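Local coordinates for protein separin (Saccharomyces cerevisiae, PDB 5U1T) that cleaves the cohesin subunit MCD1/SCC1 at the onset of anaphase as a caspase-like cysteine protease, which securin holds inactive for most of the cell cycle, at residues I1135-C1140 / T1358-S1363; P1076-L1081 / S1387-N1392; I116-F121 / I153-S158. All coordinates share one frame; numbering follows the deposited sequence.

Interaction 1 (I1135-C1140 / T1358-S1363); sequences ITIDFC and TFLVVS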
loop_
_atom_site.group_PDB
_atom_site.type_symbol
_atom_site.label_atom_id
_atom_site.label_comp_id
_atom_site.label_asym_id
_atom_site.label_seq_id
_atom_site.Cartn_x
_atom_site.Cartn_y
_atom_site.Cartn_z
ATOM N N ILE A 1135 11.197 -3.731 -50.229
ATOM C CA ILE A 1135 9.759 -3.839 -50.321
ATOM C C ILE A 1135 9.172 -4.204 -48.960
ATOM O O ILE A 1135 9.516 -5.249 -48.394
ATOM C CB ILE A 1135 9.370 -4.880 -51.363
ATOM C CG1 ILE A 1135 9.873 -4.427 -52.731
ATOM C CG2 ILE A 1135 7.883 -5.096 -51.379
ATOM C CD1 ILE A 1135 9.609 -5.397 -53.865
ATOM N N THR A 1136 8.308 -3.339 -48.426
ATOM C CA THR A 1136 7.648 -3.641 -47.159
ATOM C C THR A 1136 6.365 -4.426 -47.441
ATOM O O THR A 1136 5.739 -4.275 -48.503
ATOM C CB THR A 1136 7.356 -2.361 -46.331
ATOM O OG1 THR A 1136 6.463 -1.513 -47.050
ATOM C CG2 THR A 1136 8.631 -1.573 -46.104
ATOM N N ILE A 1137 6.038 -5.317 -46.514
ATOM C CA ILE A 1137 4.817 -6.115 -46.538
ATOM C C ILE A 1137 4.156 -5.966 -45.166
ATOM O O ILE A 1137 4.710 -6.354 -44.114
ATOM C CB ILE A 1137 5.078 -7.609 -46.843
ATOM C CG1 ILE A 1137 5.924 -7.766 -48.103
ATOM C CG2 ILE A 1137 3.771 -8.388 -46.951
ATOM C CD1 ILE A 1137 6.123 -9.201 -48.518
ATOM N N ASP A 1138 2.977 -5.372 -45.169
ATOM C CA ASP A 1138 2.362 -4.976 -43.922
ATOM C C ASP A 1138 0.879 -5.245 -44.010
ATOM O O ASP A 1138 0.347 -5.535 -45.086
ATOM C CB ASP A 1138 2.643 -3.503 -43.620
ATOM C CG ASP A 1138 2.978 -3.263 -42.167
ATOM O OD1 ASP A 1138 2.246 -3.799 -41.279
ATOM O OD2 ASP A 1138 3.995 -2.554 -41.910
ATOM N N PHE A 1139 0.216 -5.178 -42.867
ATOM C CA PHE A 1139 -1.206 -5.424 -42.852
ATOM C C PHE A 1139 -1.899 -4.248 -42.208
ATOM O O PHE A 1139 -1.408 -3.707 -41.215
ATOM C CB PHE A 1139 -1.502 -6.715 -42.124
ATOM C CG PHE A 1139 -2.951 -6.943 -41.881
ATOM C CD1 PHE A 1139 -3.832 -7.063 -42.940
ATOM C CD2 PHE A 1139 -3.435 -7.059 -40.587
ATOM C CE1 PHE A 1139 -5.168 -7.293 -42.715
ATOM C CE2 PHE A 1139 -4.771 -7.289 -40.358
ATOM C CZ PHE A 1139 -5.637 -7.408 -41.420
ATOM N N CYS A 1140 -3.016 -3.827 -42.793
ATOM C CA CYS A 1140 -3.748 -2.681 -42.271
ATOM C C CYS A 1140 -4.840 -3.149 -41.328
ATOM O O CYS A 1140 -5.824 -3.768 -41.749
ATOM C CB CYS A 1140 -4.346 -1.840 -43.396
ATOM S SG CYS A 1140 -5.142 -0.311 -42.833
ATOM N N THR A 1358 16.828 -8.262 -53.255
ATOM C CA THR A 1358 15.577 -7.757 -52.724
ATOM C C THR A 1358 15.510 -7.880 -51.226
ATOM O O THR A 1358 15.550 -8.984 -50.683
ATOM C CB THR A 1358 14.393 -8.504 -53.316
ATOM O OG1 THR A 1358 14.380 -8.290 -54.731
ATOM C CG2 THR A 1358 13.096 -8.016 -52.705
ATOM N N PHE A 1359 15.405 -6.740 -50.557
ATOM C CA PHE A 1359 15.152 -6.723 -49.124
ATOM C C PHE A 1359 13.651 -6.644 -48.868
ATOM O O PHE A 1359 12.980 -5.716 -49.326
ATOM C CB PHE A 1359 15.887 -5.561 -48.454
ATOM C CG PHE A 1359 17.379 -5.744 -48.392
ATOM C CD1 PHE A 1359 17.940 -6.682 -47.533
ATOM C CD2 PHE A 1359 18.221 -4.983 -49.184
ATOM C CE1 PHE A 1359 19.296 -6.855 -47.469
ATOM C CE2 PHE A 1359 19.589 -5.156 -49.130
ATOM C CZ PHE A 1359 20.127 -6.094 -48.278
ATOM N N LEU A 1360 13.123 -7.651 -48.180
ATOM C CA LEU A 1360 11.746 -7.613 -47.693
ATOM C C LEU A 1360 11.682 -7.130 -46.251
ATOM O O LEU A 1360 12.050 -7.854 -45.320
ATOM C CB LEU A 1360 11.089 -8.986 -47.779
ATOM C CG LEU A 1360 10.825 -9.600 -49.139
ATOM C CD1 LEU A 1360 10.176 -10.953 -48.940
ATOM C CD2 LEU A 1360 9.942 -8.673 -49.932
ATOM N N VAL A 1361 11.233 -5.902 -46.064
ATOM C CA VAL A 1361 10.922 -5.438 -44.726
ATOM C C VAL A 1361 9.606 -6.068 -44.300
ATOM O O VAL A 1361 8.540 -5.623 -44.722
ATOM C CB VAL A 1361 10.821 -3.928 -44.670
ATOM C CG1 VAL A 1361 10.485 -3.468 -43.255
ATOM C CG2 VAL A 1361 12.103 -3.310 -45.167
ATOM N N VAL A 1362 9.686 -7.114 -43.488
ATOM C CA VAL A 1362 8.502 -7.877 -43.113
ATOM C C VAL A 1362 8.021 -7.534 -41.696
ATOM O O VAL A 1362 8.747 -7.718 -40.713
ATOM C CB VAL A 1362 8.772 -9.392 -43.224
ATOM C CG1 VAL A 1362 7.528 -10.187 -42.849
ATOM C CG2 VAL A 1362 9.226 -9.735 -44.657
ATOM N N SER A 1363 6.802 -7.010 -41.604
ATOM C CA SER A 1363 6.232 -6.634 -40.313
ATOM C C SER A 1363 5.988 -7.888 -39.488
ATOM O O SER A 1363 5.793 -8.967 -40.047
ATOM C CB SER A 1363 4.928 -5.856 -40.496
ATOM O OG SER A 1363 3.856 -6.726 -40.834
#

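Interaction 2 (P1076-L1081 / S1387-N1392); sequences PRHMPL and SYVCLN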
loop_
_atom_site.group_PDB
_atom_site.type_symbol
_atom_site.label_atom_id
_atom_site.label_comp_id
_atom_site.label_asym_id
_atom_site.label_seq_id
_atom_site.Cartn_x
_atom_site.Cartn_y
_atom_site.Cartn_z
ATOM N N PRO A 1076 6.757 2.288 -35.799
ATOM C CA PRO A 1076 6.265 1.198 -34.952
ATOM C C PRO A 1076 6.959 -0.130 -35.213
ATOM O O PRO A 1076 6.715 -1.073 -34.478
ATOM C CB PRO A 1076 4.794 1.086 -35.342
ATOM C CG PRO A 1076 4.531 2.239 -36.263
ATOM C CD PRO A 1076 5.813 2.567 -36.888
ATOM N N ARG A 1077 7.755 -0.224 -36.271
ATOM C CA ARG A 1077 8.538 -1.428 -36.503
ATOM C C ARG A 1077 9.820 -1.385 -35.670
ATOM O O ARG A 1077 10.287 -2.401 -35.164
ATOM C CB ARG A 1077 8.871 -1.584 -37.994
ATOM C CG ARG A 1077 7.693 -2.033 -38.848
ATOM C CD ARG A 1077 8.115 -2.405 -40.248
ATOM N NE ARG A 1077 8.636 -1.277 -41.017
ATOM C CZ ARG A 1077 8.047 -0.778 -42.104
ATOM N NH1 ARG A 1077 6.901 -1.296 -42.540
ATOM N NH2 ARG A 1077 8.601 0.241 -42.754
ATOM N N HIS A 1078 10.357 -0.179 -35.524
ATOM C CA HIS A 1078 11.632 0.073 -34.894
ATOM C C HIS A 1078 11.546 0.191 -33.350
ATOM O O HIS A 1078 12.366 -0.389 -32.629
ATOM C CB HIS A 1078 12.218 1.347 -35.508
ATOM C CG HIS A 1078 13.438 1.859 -34.812
ATOM N ND1 HIS A 1078 14.641 1.188 -34.835
ATOM C CD2 HIS A 1078 13.643 2.983 -34.086
ATOM C CE1 HIS A 1078 15.535 1.876 -34.143
ATOM N NE2 HIS A 1078 14.956 2.972 -33.685
ATOM N N MET A 1079 10.553 0.943 -32.863
ATOM C CA MET A 1079 10.394 1.252 -31.445
ATOM C C MET A 1079 10.343 0.021 -30.523
ATOM O O MET A 1079 10.971 0.023 -29.486
ATOM C CB MET A 1079 9.144 2.104 -31.230
ATOM C CG MET A 1079 9.245 3.521 -31.754
ATOM S SD MET A 1079 10.775 4.375 -31.309
ATOM C CE MET A 1079 10.335 5.265 -29.812
ATOM N N PRO A 1080 9.601 -1.036 -30.887
ATOM C CA PRO A 1080 9.677 -2.180 -29.977
ATOM C C PRO A 1080 11.067 -2.804 -29.905
ATOM O O PRO A 1080 11.472 -3.241 -28.842
ATOM C CB PRO A 1080 8.692 -3.179 -30.583
ATOM C CG PRO A 1080 7.842 -2.388 -31.500
ATOM C CD PRO A 1080 8.673 -1.283 -31.999
ATOM N N LEU A 1081 11.785 -2.860 -31.017
ATOM C CA LEU A 1081 13.087 -3.523 -31.023
ATOM C C LEU A 1081 14.112 -2.727 -30.226
ATOM O O LEU A 1081 14.910 -3.293 -29.495
ATOM C CB LEU A 1081 13.574 -3.748 -32.462
ATOM C CG LEU A 1081 12.663 -4.655 -33.294
ATOM C CD1 LEU A 1081 12.966 -4.542 -34.815
ATOM C CD2 LEU A 1081 12.752 -6.096 -32.834
ATOM N N SER A 1387 13.046 -3.742 -40.259
ATOM C CA SER A 1387 12.763 -2.309 -40.425
ATOM C C SER A 1387 13.811 -1.551 -41.262
ATOM O O SER A 1387 14.921 -2.035 -41.447
ATOM C CB SER A 1387 12.659 -1.650 -39.052
ATOM O OG SER A 1387 13.929 -1.628 -38.427
ATOM N N TYR A 1388 13.484 -0.348 -41.729
ATOM C CA TYR A 1388 14.460 0.473 -42.463
ATOM C C TYR A 1388 15.681 0.821 -41.621
ATOM O O TYR A 1388 16.801 0.944 -42.146
ATOM C CB TYR A 1388 13.847 1.788 -42.962
ATOM C CG TYR A 1388 12.785 1.655 -44.021
ATOM C CD1 TYR A 1388 12.736 0.544 -44.848
ATOM C CD2 TYR A 1388 11.824 2.645 -44.188
ATOM C CE1 TYR A 1388 11.761 0.415 -45.812
ATOM C CE2 TYR A 1388 10.843 2.525 -45.148
ATOM C CZ TYR A 1388 10.816 1.406 -45.961
ATOM O OH TYR A 1388 9.842 1.272 -46.927
ATOM N N VAL A 1389 15.457 1.013 -40.322
ATOM C CA VAL A 1389 16.531 1.423 -39.429
ATOM C C VAL A 1389 17.516 0.276 -39.234
ATOM O O VAL A 1389 18.725 0.499 -39.142
ATOM C CB VAL A 1389 15.996 1.908 -38.055
ATOM C CG1 VAL A 1389 17.160 2.234 -37.115
ATOM C CG2 VAL A 1389 15.090 3.132 -38.224
ATOM N N CYS A 1390 17.006 -0.949 -39.200
ATOM C CA CYS A 1390 17.878 -2.107 -39.057
ATOM C C CYS A 1390 18.681 -2.377 -40.348
ATOM O O CYS A 1390 19.900 -2.627 -40.313
ATOM C CB CYS A 1390 17.067 -3.348 -38.673
ATOM S SG CYS A 1390 18.081 -4.844 -38.597
ATOM N N LEU A 1391 17.988 -2.328 -41.483
ATOM C CA LEU A 1391 18.640 -2.463 -42.758
ATOM C C LEU A 1391 19.755 -1.421 -42.878
ATOM O O LEU A 1391 20.902 -1.768 -43.185
ATOM C CB LEU A 1391 17.628 -2.323 -43.904
ATOM C CG LEU A 1391 18.206 -2.459 -45.318
ATOM C CD1 LEU A 1391 18.878 -3.819 -45.496
ATOM C CD2 LEU A 1391 17.141 -2.217 -46.394
ATOM N N ASN A 1392 19.447 -0.154 -42.612
ATOM C CA ASN A 1392 20.434 0.886 -42.896
ATOM C C ASN A 1392 21.613 0.873 -41.946
ATOM O O ASN A 1392 22.694 1.314 -42.309
ATOM C CB ASN A 1392 19.808 2.280 -42.887
ATOM C CG ASN A 1392 20.837 3.372 -43.171
ATOM O OD1 ASN A 1392 21.331 3.495 -44.293
ATOM N ND2 ASN A 1392 21.181 4.150 -42.146
#

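Interaction 3 (I116-F121 / I153-S158); sequences ILLADF and ILELFS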
loop_
_atom_site.group_PDB
_atom_site.type_symbol
_atom_site.label_atom_id
_atom_site.label_comp_id
_atom_site.label_asym_id
_atom_site.label_seq_id
_atom_site.Cartn_x
_atom_site.Cartn_y
_atom_site.Cartn_z
ATOM N N ILE A 116 -11.893 2.935 61.609
ATOM C CA ILE A 116 -12.965 3.779 61.092
ATOM C C ILE A 116 -12.765 5.239 61.492
ATOM O O ILE A 116 -12.685 6.125 60.634
ATOM C CB ILE A 116 -14.344 3.307 61.605
ATOM C CG1 ILE A 116 -14.610 1.862 61.173
ATOM C CG2 ILE A 116 -15.464 4.252 61.171
ATOM C CD1 ILE A 116 -14.347 1.575 59.697
ATOM N N LEU A 117 -12.672 5.472 62.798
ATOM C CA LEU A 117 -12.508 6.805 63.360
ATOM C C LEU A 117 -11.372 7.620 62.754
ATOM O O LEU A 117 -11.540 8.794 62.488
ATOM C CB LEU A 117 -12.299 6.704 64.881
ATOM C CG LEU A 117 -13.514 6.239 65.677
ATOM C CD1 LEU A 117 -13.162 6.055 67.137
ATOM C CD2 LEU A 117 -14.664 7.214 65.519
ATOM N N LEU A 118 -10.211 7.022 62.538
ATOM C CA LEU A 118 -9.108 7.799 61.990
ATOM C C LEU A 118 -8.916 7.591 60.470
ATOM O O LEU A 118 -7.845 7.866 59.929
ATOM C CB LEU A 118 -7.817 7.477 62.746
ATOM C CG LEU A 118 -7.884 7.604 64.280
ATOM C CD1 LEU A 118 -6.535 7.399 64.930
ATOM C CD2 LEU A 118 -8.440 8.945 64.707
ATOM N N ALA A 119 -9.954 7.145 59.766
ATOM C CA ALA A 119 -9.877 7.045 58.302
ATOM C C ALA A 119 -9.895 8.403 57.640
ATOM O O ALA A 119 -10.711 9.255 57.978
ATOM C CB ALA A 119 -11.015 6.203 57.758
ATOM N N ASP A 120 -9.006 8.601 56.683
ATOM C CA ASP A 120 -9.040 9.821 55.895
ATOM C C ASP A 120 -10.239 9.885 54.961
ATOM O O ASP A 120 -10.802 8.858 54.576
ATOM C CB ASP A 120 -7.767 9.954 55.093
ATOM C CG ASP A 120 -6.679 10.599 55.874
ATOM O OD1 ASP A 120 -6.780 11.824 56.109
ATOM O OD2 ASP A 120 -5.731 9.892 56.266
ATOM N N PHE A 121 -10.637 11.102 54.602
ATOM C CA PHE A 121 -11.612 11.281 53.534
ATOM C C PHE A 121 -10.989 10.960 52.177
ATOM O O PHE A 121 -9.834 11.287 51.925
ATOM C CB PHE A 121 -12.152 12.704 53.525
ATOM C CG PHE A 121 -13.114 13.003 54.634
ATOM C CD1 PHE A 121 -12.657 13.383 55.888
ATOM C CD2 PHE A 121 -14.485 12.934 54.418
ATOM C CE1 PHE A 121 -13.558 13.681 56.920
ATOM C CE2 PHE A 121 -15.392 13.235 55.440
ATOM C CZ PHE A 121 -14.927 13.605 56.691
ATOM N N ILE A 153 -10.279 8.607 70.731
ATOM C CA ILE A 153 -11.353 9.563 70.594
ATOM C C ILE A 153 -10.773 10.955 70.736
ATOM O O ILE A 153 -11.165 11.880 70.022
ATOM C CB ILE A 153 -12.452 9.300 71.611
ATOM C CG1 ILE A 153 -13.299 8.133 71.120
ATOM C CG2 ILE A 153 -13.334 10.507 71.780
ATOM C CD1 ILE A 153 -13.986 7.418 72.215
ATOM N N LEU A 154 -9.798 11.091 71.626
ATOM C CA LEU A 154 -9.099 12.357 71.755
ATOM C C LEU A 154 -8.323 12.669 70.473
ATOM O O LEU A 154 -8.441 13.769 69.943
ATOM C CB LEU A 154 -8.175 12.344 72.971
ATOM C CG LEU A 154 -8.899 12.318 74.327
ATOM C CD1 LEU A 154 -7.927 12.332 75.509
ATOM C CD2 LEU A 154 -9.913 13.452 74.450
ATOM N N GLU A 155 -7.563 11.699 69.958
ATOM C CA GLU A 155 -6.769 11.877 68.724
ATOM C C GLU A 155 -7.636 12.322 67.535
ATOM O O GLU A 155 -7.295 13.260 66.805
ATOM C CB GLU A 155 -6.020 10.576 68.384
ATOM C CG GLU A 155 -5.604 10.425 66.917
ATOM C CD GLU A 155 -4.444 11.335 66.499
ATOM O OE1 GLU A 155 -4.088 11.329 65.291
ATOM O OE2 GLU A 155 -3.888 12.050 67.368
ATOM N N LEU A 156 -8.758 11.628 67.374
ATOM C CA LEU A 156 -9.822 12.003 66.456
ATOM C C LEU A 156 -10.175 13.477 66.548
ATOM O O LEU A 156 -10.024 14.231 65.589
ATOM C CB LEU A 156 -11.068 11.168 66.748
ATOM C CG LEU A 156 -12.333 11.555 66.003
ATOM C CD1 LEU A 156 -12.087 11.240 64.561
ATOM C CD2 LEU A 156 -13.540 10.805 66.538
ATOM N N PHE A 157 -10.647 13.885 67.719
ATOM C CA PHE A 157 -11.178 15.222 67.876
ATOM C C PHE A 157 -10.063 16.254 67.951
ATOM O O PHE A 157 -10.259 17.394 67.539
ATOM C CB PHE A 157 -12.092 15.279 69.090
ATOM C CG PHE A 157 -13.491 14.780 68.809
ATOM C CD1 PHE A 157 -14.384 15.552 68.067
ATOM C CD2 PHE A 157 -13.917 13.551 69.271
ATOM C CE1 PHE A 157 -15.677 15.104 67.804
ATOM C CE2 PHE A 157 -15.208 13.102 69.007
ATOM C CZ PHE A 157 -16.085 13.877 68.277
ATOM N N SER A 158 -8.888 15.844 68.421
ATOM C CA SER A 158 -7.696 16.695 68.336
ATOM C C SER A 158 -7.506 17.190 66.904
ATOM O O SER A 158 -7.352 18.380 66.672
ATOM C CB SER A 158 -6.440 15.943 68.812
ATOM O OG SER A 158 -5.262 16.740 68.712
#

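Interaction 1 (I1135-C1140 / T1358-S1363)
I1135, T1136 and I1137 pair in parallel with L1360, V1361 and V1362; the axes of 1135-1139 and 1358-1362 approach to 4.6 Å, with 26° between their directions. The backbone ladder zigzags between the two: I1135 N donates to F1359 O (2.8 Å), V1361 N to I1135 O (3.0 Å), and I1137 N to V1361 O (3.1 Å). Past the last strand pair, S1363 N makes a weak bond to I1137 O.

Apolar contacts occupy both faces of the sheet. On one, T1136 and V1361 lie alongside each other, CG2 meeting CB at 3.5 Å. On the other, L1360 CD2 touches I1135 CB and I1137 CD1, both at 4.1 Å.

Among the polar side chains, D1138 OD1 accepts from F1139 N through its anti lone pair (2.9 Å) and leans on S1363 CB, while S1363 OG bonds S1365; D1138 OD2 forms a long, weak ion pair with R1077. With an alanine here the carboxylate is gone, which would probably leave F1139 N without this acceptor and R1077 without its weak ion-pair partner.

The two strands are neighbours inside a mixed sheet, flanked by antiparallel 1146-1152 beside 1132-1139 and parallel 1382-1385 beside 1353-1362, and Y1388 of helix 1388-1397 covers T1136 and V1361.

Interaction 2 (P1076-L1081 / S1387-N1392)
R1077 and Y1388 converge on a single acceptor, D1074 OD1, which takes a salt bridge from R1077 NE and a hydrogen bond from the backbone N of Y1388. The R1077 chain, bent at chi3 (-65°), brings NH2 over one face of the Y1388 ring, toward its rim and 4.0 Å from CE2. The guanidinium plane is turned 68° from the ring, and with CZ 5.3 Å from the ring centroid any cation-pi attraction is weak. Nearer the backbone, R1077 CB rests on S1387 CB at 3.9 Å.

S1387 is the N-cap of helix 1388-1397: its OG lies between backbone N and carbonyl carbon (chi1 69°) and accepts from C1390 N at 3.2 Å. Helix 1075-1088 meets this capped start just after strand 1382-1385, a parallel neighbour of strand 1353-1362.

V1389 packs across the H1078 imidazole at about a right angle. CG2 makes a CH-pi contact over one ring face, 4.1 Å from the centroid, and CG1 approaches CE1 and ND1. The ring's NE2 is hydrogen-bonded to E1114 of helix 1111-1127, an acidic neighbour that may favour protonation of the imidazole and that is likely to limit its rotation beside the valine.

Interaction 3 (I116-F121 / I153-S158)
L118, the first residue to leave helical geometry after helix 113-117, brings its CA to 6.2 Å from that of L156, where the end of a short helix faces the last turns of helix 146-158. Within the turn A119 N still bonds I116 O at 3.0 Å. No hydrogen bond joins the two segments, and the contact is made by aliphatic groups.

L117 and L156 cross at about a right angle, their CD2 methyls meeting at 3.9 Å. With CG anti to the backbone N (chi1 172°), L156 reaches across to L117, and its other methyl, CD1, lies against the L117 carbonyl oxygen. A looser touch, 4.5 Å between L117 CD1 and I153 CG1, extends the apolar surface one turn back along helix 146-158.

L118 uses both branches. CD2 lies over the backbone of the opposing helix, 3.8 Å from L156 CA and 4.0 Å from L156 CB, while CD1 meets E155 CG at 3.7 Å. E155 therefore joins the contact with its methylene portion; the bend at chi2 (73°) accompanies a carboxylate directed to other partners, OE1 bonding R334 in a salt bridge and Y163 OH.

The carbonyls of L117 and A119 both accept from K133 NZ, tying the end of helix 113-117 to helix 129-142, which lies between the two segments in sequence and also covers L117 through L137 and I140. I153 also packs on F193 of helix 190-203, and E155 on Y238 of helix 236-250, placing the contact inside an all-helical part of the N-terminal region.

Interaction 3 comes first along the chain and is complete long before the others begin. The remaining segments follow in the order 1076-1081, 1135-1140, 1358-1363 and 1387-1392, so interaction 2 encloses interaction 1 in sequence. These two lie about 12 Å apart between centres and touch directly: the helices of interaction 2 pack on one face of the mixed sheet containing strands 1132-1139 and 1353-1362, making one continuous unit of helix and sheet in the C-terminal, protease-bearing part. Interaction 3 sits about 112 Å from interaction 1 and about 104 Å from interaction 2, centre to centre, across the chain's centre, in the helical N-terminal region, reflecting separase's elongated shape.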